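Local coordinates for protein benzoylformate Decarboxylase (Polynucleobacter necessarius, PDB 4K9Q) that binds thiamine diphosphate and magnesium and probably catalyses the decarboxylation of benzoylformate to benzaldehyde and carbon dioxide, at residues P200-G205 with A219-L224; R223-V228 with H243-G248. One frame throughout, in Å; residues are numbered along the deposited sequence.

Interaction 1: residues P200-G205 with A219-L224; sequences PLLIYG and AFAERL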
loop_
_atom_site.group_PDB
_atom_site.type_symbol
_atom_site.label_atom_id
_atom_site.label_comp_id
_atom_site.label_asym_id
_atom_site.label_seq_id
_atom_site.Cartn_x
_atom_site.Cartn_y
_atom_site.Cartn_z
ATOM N N PRO A 200 5.065 -34.611 -28.492
ATOM C CA PRO A 200 4.676 -33.368 -27.814
ATOM C C PRO A 200 3.177 -33.314 -27.531
ATOM O O PRO A 200 2.381 -33.931 -28.246
ATOM C CB PRO A 200 5.058 -32.285 -28.828
ATOM C CG PRO A 200 5.005 -32.977 -30.149
ATOM C CD PRO A 200 5.496 -34.370 -29.880
ATOM N N LEU A 201 2.804 -32.595 -26.479
ATOM C CA LEU A 201 1.397 -32.382 -26.152
ATOM C C LEU A 201 1.166 -30.888 -25.977
ATOM O O LEU A 201 1.975 -30.196 -25.363
ATOM C CB LEU A 201 1.020 -33.159 -24.882
ATOM C CG LEU A 201 -0.375 -32.959 -24.270
ATOM C CD1 LEU A 201 -0.902 -34.253 -23.635
ATOM C CD2 LEU A 201 -0.334 -31.829 -23.244
ATOM N N LEU A 202 0.074 -30.388 -26.543
ATOM C CA LEU A 202 -0.221 -28.962 -26.495
ATOM C C LEU A 202 -1.298 -28.655 -25.466
ATOM O O LEU A 202 -2.303 -29.357 -25.385
ATOM C CB LEU A 202 -0.661 -28.468 -27.874
ATOM C CG LEU A 202 0.380 -28.477 -28.988
ATOM C CD1 LEU A 202 -0.276 -28.187 -30.320
ATOM C CD2 LEU A 202 1.437 -27.444 -28.692
ATOM N N ILE A 203 -1.074 -27.607 -24.675
ATOM C CA ILE A 203 -2.086 -27.103 -23.751
ATOM C C ILE A 203 -2.330 -25.647 -24.114
ATOM O O ILE A 203 -1.412 -24.831 -24.069
ATOM C CB ILE A 203 -1.634 -27.210 -22.288
ATOM C CG1 ILE A 203 -1.360 -28.675 -21.928
ATOM C CG2 ILE A 203 -2.696 -26.597 -21.347
ATOM C CD1 ILE A 203 -0.830 -28.858 -20.522
ATOM N N TYR A 204 -3.561 -25.326 -24.501
ATOM C CA TYR A 204 -3.896 -23.966 -24.945
ATOM C C TYR A 204 -4.748 -23.241 -23.901
ATOM O O TYR A 204 -5.674 -23.823 -23.330
ATOM C CB TYR A 204 -4.684 -24.003 -26.258
ATOM C CG TYR A 204 -3.885 -24.254 -27.518
ATOM C CD1 TYR A 204 -2.525 -24.538 -27.476
ATOM C CD2 TYR A 204 -4.506 -24.204 -28.762
ATOM C CE1 TYR A 204 -1.801 -24.763 -28.651
ATOM C CE2 TYR A 204 -3.795 -24.426 -29.933
ATOM C CZ TYR A 204 -2.448 -24.704 -29.872
ATOM O OH TYR A 204 -1.762 -24.918 -31.044
ATOM N N GLY A 205 -4.431 -21.974 -23.663
ATOM C CA GLY A 205 -5.210 -21.143 -22.766
ATOM C C GLY A 205 -5.813 -19.943 -23.464
ATOM O O GLY A 205 -5.644 -19.737 -24.675
ATOM N N ALA A 219 -3.592 -24.129 -36.932
ATOM C CA ALA A 219 -2.474 -24.390 -37.834
ATOM C C ALA A 219 -1.298 -25.039 -37.108
ATOM O O ALA A 219 -0.711 -26.007 -37.601
ATOM C CB ALA A 219 -2.041 -23.107 -38.535
ATOM N N PHE A 220 -0.956 -24.504 -35.938
ATOM C CA PHE A 220 0.165 -25.007 -35.151
ATOM C C PHE A 220 -0.064 -26.460 -34.736
ATOM O O PHE A 220 0.808 -27.305 -34.894
ATOM C CB PHE A 220 0.369 -24.125 -33.912
ATOM C CG PHE A 220 1.694 -24.330 -33.232
ATOM C CD1 PHE A 220 2.867 -23.915 -33.840
ATOM C CD2 PHE A 220 1.765 -24.932 -31.988
ATOM C CE1 PHE A 220 4.100 -24.100 -33.219
ATOM C CE2 PHE A 220 2.992 -25.124 -31.357
ATOM C CZ PHE A 220 4.160 -24.707 -31.975
ATOM N N ALA A 221 -1.247 -26.745 -34.203
ATOM C CA ALA A 221 -1.581 -28.088 -33.743
ATOM C C ALA A 221 -1.566 -29.094 -34.894
ATOM O O ALA A 221 -1.114 -30.229 -34.736
ATOM C CB ALA A 221 -2.955 -28.090 -33.070
ATOM N N GLU A 222 -2.079 -28.678 -36.044
ATOM C CA GLU A 222 -2.158 -29.558 -37.204
ATOM C C GLU A 222 -0.763 -29.807 -37.784
ATOM O O GLU A 222 -0.481 -30.879 -38.320
ATOM C CB GLU A 222 -3.111 -28.983 -38.257
ATOM C CG GLU A 222 -4.583 -29.073 -37.839
ATOM C CD GLU A 222 -5.552 -28.518 -38.868
ATOM O OE1 GLU A 222 -5.101 -27.860 -39.825
ATOM O OE2 GLU A 222 -6.776 -28.728 -38.711
ATOM N N ARG A 223 0.108 -28.813 -37.658
ATOM C CA ARG A 223 1.497 -28.951 -38.085
ATOM C C ARG A 223 2.205 -30.042 -37.277
ATOM O O ARG A 223 3.011 -30.801 -37.812
ATOM C CB ARG A 223 2.228 -27.613 -37.923
ATOM C CG ARG A 223 3.658 -27.601 -38.474
ATOM C CD ARG A 223 3.645 -27.696 -39.986
ATOM N NE ARG A 223 3.003 -26.540 -40.605
ATOM C CZ ARG A 223 3.655 -25.444 -40.981
ATOM N NH1 ARG A 223 4.962 -25.365 -40.792
ATOM N NH2 ARG A 223 3.004 -24.430 -41.542
ATOM N N LEU A 224 1.899 -30.120 -35.986
ATOM C CA LEU A 224 2.517 -31.112 -35.107
ATOM C C LEU A 224 1.737 -32.409 -35.005
ATOM O O LEU A 224 2.263 -33.418 -34.534
ATOM C CB LEU A 224 2.687 -30.540 -33.703
ATOM C CG LEU A 224 3.675 -29.406 -33.525
ATOM C CD1 LEU A 224 3.592 -28.876 -32.104
ATOM C CD2 LEU A 224 5.082 -29.895 -33.845
#
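Leu202 meets the segment 219-224 of helix 214-224 with both of its methyl groups. CD1 rests on the backbone and methyl of Ala221, with Leu202 CD1 3.7 Å from Ala221 CA. CD2 comes to the edge of the Phe220 ring, close to the ring plane, and Leu202 CD2 is 3.9 Å from Phe220 CE2. The same methyl lies 4.3 Å from Leu224 CD1, one helical turn further on. With CG anti to its own carbonyl carbon (chi1 -67°), Leu202 points its two methyls at different helix residues. Shortening Leu202 to alanine removes both methyls and is likely to open a gap between strand and helix, with the Phe220 edge and the Ala221 methyl losing their apolar partner.

Tyr204 adds a second point of contact. Its hydroxyl also lies at the Phe220 edge, with Tyr204 OH 3.7 Å from Phe220 CD2, and it reaches the Ala221 methyl at 3.9 Å from OH to CB. No hydrogen bond joins the two segments. The hydroxyl is instead hydrogen-bonded to Gly217 O, earlier in the same helix, and this ties the ring end to the helix.

Strand 201-204, helix 214-224 and strand 228-230 make a beta-alpha-beta crossover in the central domain, which has a Rossmann-like parallel sheet; the short helix 207-210 lies in the connection. The short segment axes run nearly antiparallel: their closest approach is 10.0 Å and their directions differ by 170°, so the helix runs back along the sheet.

Further out, the Phe220 ring packs on Ile270, on Leu319 and Ala322 of helix 315-323, and on Ile326. Val228 of the adjoining strand touches Leu202, Tyr204 and Ala221. On the other side of strand 201-204, Leu201 and Ile203 make backbone hydrogen bonds to strand 266-270.

Interaction 2: residues R223-V228 with H243-G248; sequences RLNAPV and HPLFQG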
loop_
_atom_site.group_PDB
_atom_site.type_symbol
_atom_site.label_atom_id
_atom_site.label_comp_id
_atom_site.label_asym_id
_atom_site.label_seq_id
_atom_site.Cartn_x
_atom_site.Cartn_y
_atom_site.Cartn_z
ATOM N N ARG A 223 0.108 -28.813 -37.658
ATOM C CA ARG A 223 1.497 -28.951 -38.085
ATOM C C ARG A 223 2.205 -30.042 -37.277
ATOM O O ARG A 223 3.011 -30.801 -37.812
ATOM C CB ARG A 223 2.228 -27.613 -37.923
ATOM C CG ARG A 223 3.658 -27.601 -38.474
ATOM C CD ARG A 223 3.645 -27.696 -39.986
ATOM N NE ARG A 223 3.003 -26.540 -40.605
ATOM C CZ ARG A 223 3.655 -25.444 -40.981
ATOM N NH1 ARG A 223 4.962 -25.365 -40.792
ATOM N NH2 ARG A 223 3.004 -24.430 -41.542
ATOM N N LEU A 224 1.899 -30.120 -35.986
ATOM C CA LEU A 224 2.517 -31.112 -35.107
ATOM C C LEU A 224 1.737 -32.409 -35.005
ATOM O O LEU A 224 2.263 -33.418 -34.534
ATOM C CB LEU A 224 2.687 -30.540 -33.703
ATOM C CG LEU A 224 3.675 -29.406 -33.525
ATOM C CD1 LEU A 224 3.592 -28.876 -32.104
ATOM C CD2 LEU A 224 5.082 -29.895 -33.845
ATOM N N ASN A 225 0.483 -32.386 -35.442
ATOM C CA ASN A 225 -0.407 -33.519 -35.227
ATOM C C ASN A 225 -0.357 -33.977 -33.773
ATOM O O ASN A 225 -0.332 -35.176 -33.484
ATOM C CB ASN A 225 -0.055 -34.676 -36.165
ATOM C CG ASN A 225 -0.845 -34.638 -37.456
ATOM O OD1 ASN A 225 -2.060 -34.447 -37.446
ATOM N ND2 ASN A 225 -0.157 -34.808 -38.579
ATOM N N ALA A 226 -0.343 -33.010 -32.859
ATOM C CA ALA A 226 -0.275 -33.308 -31.432
ATOM C C ALA A 226 -1.646 -33.155 -30.778
ATOM O O ALA A 226 -2.464 -32.361 -31.231
ATOM C CB ALA A 226 0.734 -32.401 -30.755
ATOM N N PRO A 227 -1.898 -33.925 -29.709
ATOM C CA PRO A 227 -3.139 -33.736 -28.956
ATOM C C PRO A 227 -3.176 -32.343 -28.331
ATOM O O PRO A 227 -2.145 -31.838 -27.876
ATOM C CB PRO A 227 -3.052 -34.806 -27.863
ATOM C CG PRO A 227 -1.596 -35.058 -27.697
ATOM C CD PRO A 227 -1.013 -34.919 -29.076
ATOM N N VAL A 228 -4.359 -31.742 -28.309
ATOM C CA VAL A 228 -4.542 -30.430 -27.708
ATOM C C VAL A 228 -5.506 -30.539 -26.533
ATOM O O VAL A 228 -6.574 -31.126 -26.648
ATOM C CB VAL A 228 -5.105 -29.431 -28.734
ATOM C CG1 VAL A 228 -5.435 -28.116 -28.061
ATOM C CG2 VAL A 228 -4.098 -29.223 -29.875
ATOM N N HIS A 243 -12.592 -30.588 -32.974
ATOM C CA HIS A 243 -11.441 -30.886 -33.822
ATOM C C HIS A 243 -10.864 -32.244 -33.412
ATOM O O HIS A 243 -10.778 -32.556 -32.221
ATOM C CB HIS A 243 -10.385 -29.792 -33.670
ATOM C CG HIS A 243 -9.294 -29.850 -34.693
ATOM N ND1 HIS A 243 -8.262 -30.761 -34.633
ATOM C CD2 HIS A 243 -9.070 -29.100 -35.797
ATOM C CE1 HIS A 243 -7.449 -30.570 -35.658
ATOM N NE2 HIS A 243 -7.917 -29.566 -36.379
ATOM N N PRO A 244 -10.475 -33.070 -34.399
ATOM C CA PRO A 244 -9.962 -34.415 -34.102
ATOM C C PRO A 244 -8.799 -34.441 -33.111
ATOM O O PRO A 244 -8.615 -35.437 -32.412
ATOM C CB PRO A 244 -9.506 -34.934 -35.471
ATOM C CG PRO A 244 -9.482 -33.730 -36.376
ATOM C CD PRO A 244 -10.549 -32.823 -35.847
ATOM N N LEU A 245 -8.024 -33.366 -33.047
ATOM C CA LEU A 245 -6.883 -33.338 -32.143
ATOM C C LEU A 245 -7.278 -32.979 -30.709
ATOM O O LEU A 245 -6.508 -33.209 -29.773
ATOM C CB LEU A 245 -5.806 -32.379 -32.660
ATOM C CG LEU A 245 -5.104 -32.765 -33.963
ATOM C CD1 LEU A 245 -4.079 -31.706 -34.344
ATOM C CD2 LEU A 245 -4.431 -34.120 -33.815
ATOM N N PHE A 246 -8.478 -32.430 -30.531
ATOM C CA PHE A 246 -8.855 -31.909 -29.219
ATOM C C PHE A 246 -9.242 -33.013 -28.251
ATOM O O PHE A 246 -10.116 -33.831 -28.554
ATOM C CB PHE A 246 -9.997 -30.908 -29.318
ATOM C CG PHE A 246 -10.328 -30.273 -28.002
ATOM C CD1 PHE A 246 -9.462 -29.345 -27.436
ATOM C CD2 PHE A 246 -11.490 -30.601 -27.328
ATOM C CE1 PHE A 246 -9.758 -28.759 -26.220
ATOM C CE2 PHE A 246 -11.792 -30.014 -26.112
ATOM C CZ PHE A 246 -10.925 -29.097 -25.557
ATOM N N GLN A 247 -8.610 -33.022 -27.081
ATOM C CA GLN A 247 -8.816 -34.094 -26.110
ATOM C C GLN A 247 -9.836 -33.754 -25.026
ATOM O O GLN A 247 -10.558 -34.631 -24.549
ATOM C CB GLN A 247 -7.487 -34.495 -25.480
ATOM C CG GLN A 247 -6.436 -34.897 -26.512
ATOM C CD GLN A 247 -6.862 -36.108 -27.323
ATOM O OE1 GLN A 247 -7.091 -37.186 -26.775
ATOM N NE2 GLN A 247 -6.985 -35.932 -28.635
ATOM N N GLY A 248 -9.893 -32.483 -24.640
ATOM C CA GLY A 248 -10.831 -32.027 -23.624
ATOM C C GLY A 248 -10.188 -30.968 -22.742
ATOM O O GLY A 248 -9.134 -30.439 -23.084
#
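Val228 and Phe246 form a parallel beta bridge: Val228 N donates to Leu245 O at 3.0 Å, and Gln247 N donates to Val228 O at 2.8 Å. The Leu245 carbonyl is gripped twice. Gln247 NE2 also donates to Leu245 O at 3.0 Å, and the two donors come from opposite faces of the carbonyl plane. Gln247 CG, anti to its carbonyl carbon (chi1 -56°), rests 3.6 Å from Pro227 CB; the bend at chi2 (-62°) then brings NE2 back to Leu245 O. The same amide nitrogen is hydrogen-bonded to Pro335 O.

The Leu245 side chain lies along the chain where it leaves the helix, against the Ala226 carbonyl, with Leu245 CD1 3.6 Å from Ala226 O. CD2 touches Asn225, which has a positive phi and is the first residue to leave the helical conformation. Phe246 CD1 lies 3.5 Å from Val228 O; the Val228 CG1 contact to the ring is looser. Leu245 N is fixed from its own side by His243 ND1, in the imidazole plane, within a type I turn from His243 to Phe246. This is the start of two neighbouring parallel strands, 228-230 and 246-249, at the margin of the Rossmann-like sheet of the central domain.

The centres of the two interactions lie about 6 Å apart, and both use helix 214-224 and the same six-stranded parallel sheet. Along the chain the order is strand 201-204, helix 214-224, strand 228-230, then strand 246-249. Interaction 1 packs the helix on the first strand. Interaction 2 starts where the helix ends, sharing Arg223 and Leu224, and pairs the next two strands. Direct bonds join them: Leu202 N to Pro227 O, and Glu222 OE2 to His243 NE2, both probable hydrogen bonds. Together they bind three adjacent strands and one helix at the 246-249 edge of the sheet. They build the fold of the central domain, away from the thiamine diphosphate and magnesium sites.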